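Local coordinates for protein dimethyl-sulfide monooxygenase (Hyphomicrobium sulfonivorans, PDB 6AK1) that oxidises dimethyl sulfide to methanethiol and formaldehyde with NADH and oxygen, as the FMN-dependent large subunit of a two-component monooxygenase, at residues V65-Q79 / E306-F320. Residues are numbered along the deposited sequence; the frame is centred on the assembly and turned at random.
Sequences VYRGSAEMALRDADQ and EGMLALYGGWTGIDF
Glu306 OE2 is gripped twice from 65-79: by Tyr66 OH, which donates over a very short 2.5 Å, and by Arg67 NH1 at 3.1 Å. The latter, a salt bridge, uses the syn lone pair of OE2 but is bent at the hydrogen. With CG anti to the backbone N (chi1 176°), the Tyr66 ring lies against helix 306-316, where Leu309 CB sits 3.6 Å from the ring centroid, a CH-pi contact almost on the normal. Arg67 CG covers the opposite face, so the phenol is clamped between two aliphatic groups. A leucine in place of Tyr66 would probably leave OE2 just the bent bond of these two and Leu309 CB no aromatic face. Asp319 OD1 accepts from Arg67 N at 2.8 Å, nearly straight (166°) but from above the carboxylate plane, and also binds Ala321 N. A CB on Gly307 would run into the Asp76 and Asp78 carboxylates; one on Gly313 would be tight against Val65 CB and Tyr66 N. Water 1 links Tyr66 N to Ala310 O. Helices 71-75 and 306-316 cross at -127°, axes 8.3 Å apart, with Ala73 CB 4.1 Å from Ala310 CB, joining excursions after strands 53-57 and 276-284 of the luciferase-like TIM barrel.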
loop_
_atom_site.group_PDB
_atom_site.type_symbol
_atom_site.label_atom_id
_atom_site.label_comp_id
_atom_site.label_asym_id
_atom_site.label_seq_id
_atom_site.Cartn_x
_atom_site.Cartn_y
_atom_site.Cartn_z
ATOM N N VAL A 65 1.232 0.463 -23.141
ATOM C CA VAL A 65 2.508 0.162 -23.801
ATOM C C VAL A 65 2.375 -1.020 -24.761
ATOM O O VAL A 65 2.810 -0.949 -25.920
ATOM C CB VAL A 65 3.604 -0.092 -22.748
ATOM C CG1 VAL A 65 4.843 -0.726 -23.399
ATOM C CG2 VAL A 65 3.954 1.208 -22.034
ATOM N N TYR A 66 1.793 -2.121 -24.300
ATOM C CA TYR A 66 1.681 -3.314 -25.128
ATOM C C TYR A 66 0.816 -3.050 -26.346
ATOM O O TYR A 66 -0.345 -2.633 -26.225
ATOM C CB TYR A 66 1.111 -4.474 -24.317
ATOM C CG TYR A 66 0.876 -5.732 -25.125
ATOM C CD1 TYR A 66 1.914 -6.329 -25.854
ATOM C CD2 TYR A 66 -0.373 -6.338 -25.144
ATOM C CE1 TYR A 66 1.694 -7.494 -26.600
ATOM C CE2 TYR A 66 -0.598 -7.500 -25.869
ATOM C CZ TYR A 66 0.436 -8.070 -26.606
ATOM O OH TYR A 66 0.201 -9.230 -27.332
ATOM N N ARG A 67 1.389 -3.282 -27.530
ATOM C CA ARG A 67 0.727 -3.033 -28.808
ATOM C C ARG A 67 0.414 -1.554 -29.033
ATOM O O ARG A 67 -0.354 -1.218 -29.941
ATOM C CB ARG A 67 -0.554 -3.882 -28.955
ATOM C CG ARG A 67 -0.330 -5.362 -28.679
ATOM C CD ARG A 67 -1.565 -6.222 -28.943
ATOM N NE ARG A 67 -1.991 -6.196 -30.341
ATOM C CZ ARG A 67 -2.921 -6.999 -30.861
ATOM N NH1 ARG A 67 -3.530 -7.899 -30.113
ATOM N NH2 ARG A 67 -3.243 -6.899 -32.140
ATOM N N GLY A 68 0.992 -0.655 -28.235
ATOM C CA GLY A 68 0.838 0.771 -28.466
ATOM C C GLY A 68 -0.527 1.348 -28.164
ATOM O O GLY A 68 -0.848 2.431 -28.658
ATOM N N SER A 69 -1.354 0.659 -27.377
ATOM C CA SER A 69 -2.665 1.180 -27.007
ATOM C C SER A 69 -3.109 0.550 -25.697
ATOM O O SER A 69 -2.503 -0.402 -25.195
ATOM C CB SER A 69 -3.719 0.919 -28.090
ATOM O OG SER A 69 -4.140 -0.433 -28.073
ATOM N N ALA A 70 -4.187 1.095 -25.143
ATOM C CA ALA A 70 -4.784 0.532 -23.948
ATOM C C ALA A 70 -5.806 -0.557 -24.260
ATOM O O ALA A 70 -6.467 -1.040 -23.340
ATOM C CB ALA A 70 -5.425 1.643 -23.115
ATOM N N GLU A 71 -5.944 -0.964 -25.528
ATOM C CA GLU A 71 -7.069 -1.822 -25.889
ATOM C C GLU A 71 -6.995 -3.183 -25.198
ATOM O O GLU A 71 -8.013 -3.695 -24.723
ATOM C CB GLU A 71 -7.165 -2.018 -27.402
ATOM C CG GLU A 71 -8.259 -3.037 -27.744
ATOM C CD GLU A 71 -8.308 -3.459 -29.197
ATOM O OE1 GLU A 71 -7.293 -3.305 -29.910
ATOM O OE2 GLU A 71 -9.373 -3.961 -29.622
ATOM N N MET A 72 -5.816 -3.795 -25.144
ATOM C CA MET A 72 -5.727 -5.091 -24.480
ATOM C C MET A 72 -6.008 -4.975 -22.984
ATOM O O MET A 72 -6.591 -5.891 -22.395
ATOM C CB MET A 72 -4.361 -5.720 -24.732
ATOM C CG MET A 72 -4.116 -6.047 -26.223
ATOM S SD MET A 72 -5.441 -7.037 -26.969
ATOM C CE MET A 72 -6.103 -5.885 -28.135
ATOM N N ALA A 73 -5.624 -3.853 -22.362
ATOM C CA ALA A 73 -5.943 -3.635 -20.952
ATOM C C ALA A 73 -7.449 -3.488 -20.733
ATOM O O ALA A 73 -7.990 -4.006 -19.750
ATOM C CB ALA A 73 -5.206 -2.401 -20.431
ATOM N N LEU A 74 -8.144 -2.792 -21.636
ATOM C CA LEU A 74 -9.599 -2.681 -21.527
ATOM C C LEU A 74 -10.283 -4.037 -21.696
ATOM O O LEU A 74 -11.275 -4.333 -21.013
ATOM C CB LEU A 74 -10.130 -1.690 -22.568
ATOM C CG LEU A 74 -9.835 -0.215 -22.294
ATOM C CD1 LEU A 74 -9.996 0.630 -23.579
ATOM C CD2 LEU A 74 -10.737 0.326 -21.173
ATOM N N ARG A 75 -9.777 -4.872 -22.611
ATOM C CA ARG A 75 -10.457 -6.131 -22.912
ATOM C C ARG A 75 -10.406 -7.094 -21.733
ATOM O O ARG A 75 -11.362 -7.838 -21.494
ATOM C CB ARG A 75 -9.858 -6.778 -24.165
ATOM C CG ARG A 75 -10.226 -6.043 -25.449
ATOM C CD ARG A 75 -9.541 -6.660 -26.700
ATOM N NE ARG A 75 -9.952 -8.046 -26.950
ATOM C CZ ARG A 75 -11.073 -8.380 -27.583
ATOM N NH1 ARG A 75 -11.899 -7.434 -28.015
ATOM N NH2 ARG A 75 -11.381 -9.661 -27.769
ATOM N N ASP A 76 -9.307 -7.099 -20.984
ATOM C CA ASP A 76 -9.180 -7.938 -19.802
ATOM C C ASP A 76 -9.313 -7.141 -18.496
ATOM O O ASP A 76 -9.048 -7.680 -17.415
ATOM C CB ASP A 76 -7.843 -8.689 -19.855
ATOM C CG ASP A 76 -7.712 -9.739 -18.770
ATOM O OD1 ASP A 76 -8.662 -10.519 -18.578
ATOM O OD2 ASP A 76 -6.670 -9.759 -18.093
ATOM N N ALA A 77 -9.726 -5.874 -18.575
ATOM C CA ALA A 77 -9.963 -5.038 -17.396
ATOM C C ALA A 77 -8.738 -4.972 -16.490
ATOM O O ALA A 77 -8.849 -5.017 -15.258
ATOM C CB ALA A 77 -11.189 -5.518 -16.606
ATOM N N ASP A 78 -7.560 -4.828 -17.104
ATOM C CA ASP A 78 -6.277 -4.789 -16.393
ATOM C C ASP A 78 -6.051 -3.388 -15.823
ATOM O O ASP A 78 -5.469 -2.509 -16.467
ATOM C CB ASP A 78 -5.144 -5.217 -17.319
ATOM C CG ASP A 78 -5.397 -6.585 -17.927
ATOM O OD1 ASP A 78 -5.398 -7.583 -17.169
ATOM O OD2 ASP A 78 -5.647 -6.653 -19.150
ATOM N N GLN A 79 -6.528 -3.201 -14.583
ATOM C CA GLN A 79 -6.456 -1.958 -13.815
ATOM C C GLN A 79 -7.168 -0.806 -14.519
ATOM O O GLN A 79 -6.930 0.364 -14.209
ATOM C CB GLN A 79 -4.998 -1.616 -13.471
ATOM C CG GLN A 79 -4.338 -2.725 -12.612
ATOM C CD GLN A 79 -2.990 -2.319 -12.012
ATOM O OE1 GLN A 79 -2.649 -1.134 -11.955
ATOM N NE2 GLN A 79 -2.213 -3.313 -11.570
ATOM N N GLU A 306 -2.640 -11.899 -23.163
ATOM C CA GLU A 306 -2.556 -10.526 -23.639
ATOM C C GLU A 306 -2.925 -9.511 -22.561
ATOM O O GLU A 306 -2.477 -8.364 -22.637
ATOM C CB GLU A 306 -3.420 -10.352 -24.889
ATOM C CG GLU A 306 -2.786 -11.037 -26.105
ATOM C CD GLU A 306 -3.025 -10.294 -27.409
ATOM O OE1 GLU A 306 -4.004 -10.617 -28.110
ATOM O OE2 GLU A 306 -2.242 -9.378 -27.730
ATOM N N GLY A 307 -3.703 -9.908 -21.550
ATOM C CA GLY A 307 -3.912 -9.038 -20.405
ATOM C C GLY A 307 -2.672 -8.892 -19.534
ATOM O O GLY A 307 -2.391 -7.805 -19.013
ATOM N N MET A 308 -1.918 -9.980 -19.349
ATOM C CA MET A 308 -0.690 -9.876 -18.567
ATOM C C MET A 308 0.403 -9.132 -19.334
ATOM O O MET A 308 1.277 -8.507 -18.722
ATOM C CB MET A 308 -0.209 -11.267 -18.150
ATOM C CG MET A 308 0.958 -11.260 -17.168
ATOM S SD MET A 308 0.726 -10.188 -15.708
ATOM C CE MET A 308 -0.718 -10.933 -14.943
ATOM N N LEU A 309 0.367 -9.179 -20.670
ATOM C CA LEU A 309 1.318 -8.401 -21.458
ATOM C C LEU A 309 1.037 -6.908 -21.358
ATOM O O LEU A 309 1.970 -6.092 -21.384
ATOM C CB LEU A 309 1.289 -8.858 -22.917
ATOM C CG LEU A 309 1.818 -10.284 -23.089
ATOM C CD1 LEU A 309 1.696 -10.747 -24.540
ATOM C CD2 LEU A 309 3.251 -10.368 -22.615
ATOM N N ALA A 310 -0.239 -6.525 -21.256
ATOM C CA ALA A 310 -0.550 -5.125 -21.012
ATOM C C ALA A 310 0.023 -4.676 -19.679
ATOM O O ALA A 310 0.605 -3.591 -19.580
ATOM C CB ALA A 310 -2.064 -4.893 -21.058
ATOM N N LEU A 311 -0.125 -5.501 -18.639
ATOM C CA LEU A 311 0.378 -5.124 -17.321
ATOM C C LEU A 311 1.895 -5.068 -17.320
ATOM O O LEU A 311 2.487 -4.103 -16.819
ATOM C CB LEU A 311 -0.124 -6.103 -16.250
ATOM C CG LEU A 311 -1.606 -6.066 -15.844
ATOM C CD1 LEU A 311 -1.946 -7.246 -14.946
ATOM C CD2 LEU A 311 -1.971 -4.730 -15.159
ATOM N N TYR A 312 2.535 -6.089 -17.897
ATOM C CA TYR A 312 3.988 -6.081 -18.060
ATOM C C TYR A 312 4.459 -4.822 -18.769
ATOM O O TYR A 312 5.429 -4.186 -18.339
ATOM C CB TYR A 312 4.436 -7.328 -18.827
ATOM C CG TYR A 312 4.674 -8.533 -17.942
ATOM C CD1 TYR A 312 3.992 -8.684 -16.734
ATOM C CD2 TYR A 312 5.598 -9.514 -18.300
ATOM C CE1 TYR A 312 4.216 -9.794 -15.910
ATOM C CE2 TYR A 312 5.830 -10.625 -17.483
ATOM C CZ TYR A 312 5.136 -10.750 -16.289
ATOM O OH TYR A 312 5.360 -11.831 -15.471
ATOM N N GLY A 313 3.759 -4.428 -19.839
ATOM C CA GLY A 313 4.139 -3.229 -20.569
ATOM C C GLY A 313 4.199 -2.003 -19.677
ATOM O O GLY A 313 5.185 -1.261 -19.683
ATOM N N GLY A 314 3.140 -1.774 -18.892
ATOM C CA GLY A 314 3.149 -0.646 -17.975
ATOM C C GLY A 314 4.141 -0.819 -16.838
ATOM O O GLY A 314 4.759 0.149 -16.394
ATOM N N TRP A 315 4.313 -2.051 -16.350
ATOM C CA TRP A 315 5.202 -2.266 -15.209
ATOM C C TRP A 315 6.670 -2.127 -15.592
ATOM O O TRP A 315 7.466 -1.623 -14.798
ATOM C CB TRP A 315 4.976 -3.646 -14.597
ATOM C CG TRP A 315 3.732 -3.777 -13.840
ATOM C CD1 TRP A 315 3.009 -2.767 -13.247
ATOM C CD2 TRP A 315 3.023 -4.990 -13.585
ATOM N NE1 TRP A 315 1.891 -3.288 -12.634
ATOM C CE2 TRP A 315 1.877 -4.650 -12.825
ATOM C CE3 TRP A 315 3.240 -6.331 -13.924
ATOM C CZ2 TRP A 315 0.954 -5.612 -12.397
ATOM C CZ3 TRP A 315 2.334 -7.277 -13.502
ATOM C CH2 TRP A 315 1.199 -6.915 -12.745
ATOM N N THR A 316 7.064 -2.601 -16.784
ATOM C CA THR A 316 8.472 -2.606 -17.163
ATOM C C THR A 316 8.816 -1.663 -18.305
ATOM O O THR A 316 9.994 -1.359 -18.488
ATOM C CB THR A 316 8.927 -4.026 -17.557
ATOM O OG1 THR A 316 8.343 -4.380 -18.818
ATOM C CG2 THR A 316 8.479 -5.045 -16.516
ATOM N N GLY A 317 7.838 -1.190 -19.072
ATOM C CA GLY A 317 8.118 -0.390 -20.247
ATOM C C GLY A 317 8.385 -1.173 -21.522
ATOM O O GLY A 317 8.609 -0.562 -22.577
ATOM N N ILE A 318 8.376 -2.494 -21.474
ATOM C CA ILE A 318 8.688 -3.301 -22.646
ATOM C C ILE A 318 7.396 -3.668 -23.360
ATOM O O ILE A 318 6.496 -4.263 -22.758
ATOM C CB ILE A 318 9.469 -4.558 -22.256
ATOM C CG1 ILE A 318 10.797 -4.170 -21.618
ATOM C CG2 ILE A 318 9.658 -5.452 -23.475
ATOM C CD1 ILE A 318 11.345 -5.269 -20.751
ATOM N N ASP A 319 7.314 -3.327 -24.647
ATOM C CA ASP A 319 6.178 -3.688 -25.492
ATOM C C ASP A 319 6.445 -5.075 -26.061
ATOM O O ASP A 319 7.233 -5.235 -27.001
ATOM C CB ASP A 319 5.973 -2.650 -26.590
ATOM C CG ASP A 319 4.889 -3.043 -27.575
ATOM O OD1 ASP A 319 4.088 -3.966 -27.276
ATOM O OD2 ASP A 319 4.842 -2.422 -28.662
ATOM N N PHE A 320 5.786 -6.089 -25.493
ATOM C CA PHE A 320 6.003 -7.459 -25.951
ATOM C C PHE A 320 5.563 -7.699 -27.391
ATOM O O PHE A 320 5.878 -8.759 -27.937
ATOM C CB PHE A 320 5.283 -8.445 -25.026
ATOM C CG PHE A 320 6.128 -8.929 -23.881
ATOM C CD1 PHE A 320 6.549 -8.056 -22.892
ATOM C CD2 PHE A 320 6.511 -10.265 -23.796
ATOM C CE1 PHE A 320 7.337 -8.503 -21.832
ATOM C CE2 PHE A 320 7.289 -10.716 -22.740
ATOM C CZ PHE A 320 7.710 -9.828 -21.758
HETATM O O HOH W 1 0.381 -1.921 -21.577
HETATM O O HOH W 2 0.296 -2.472 -9.884
#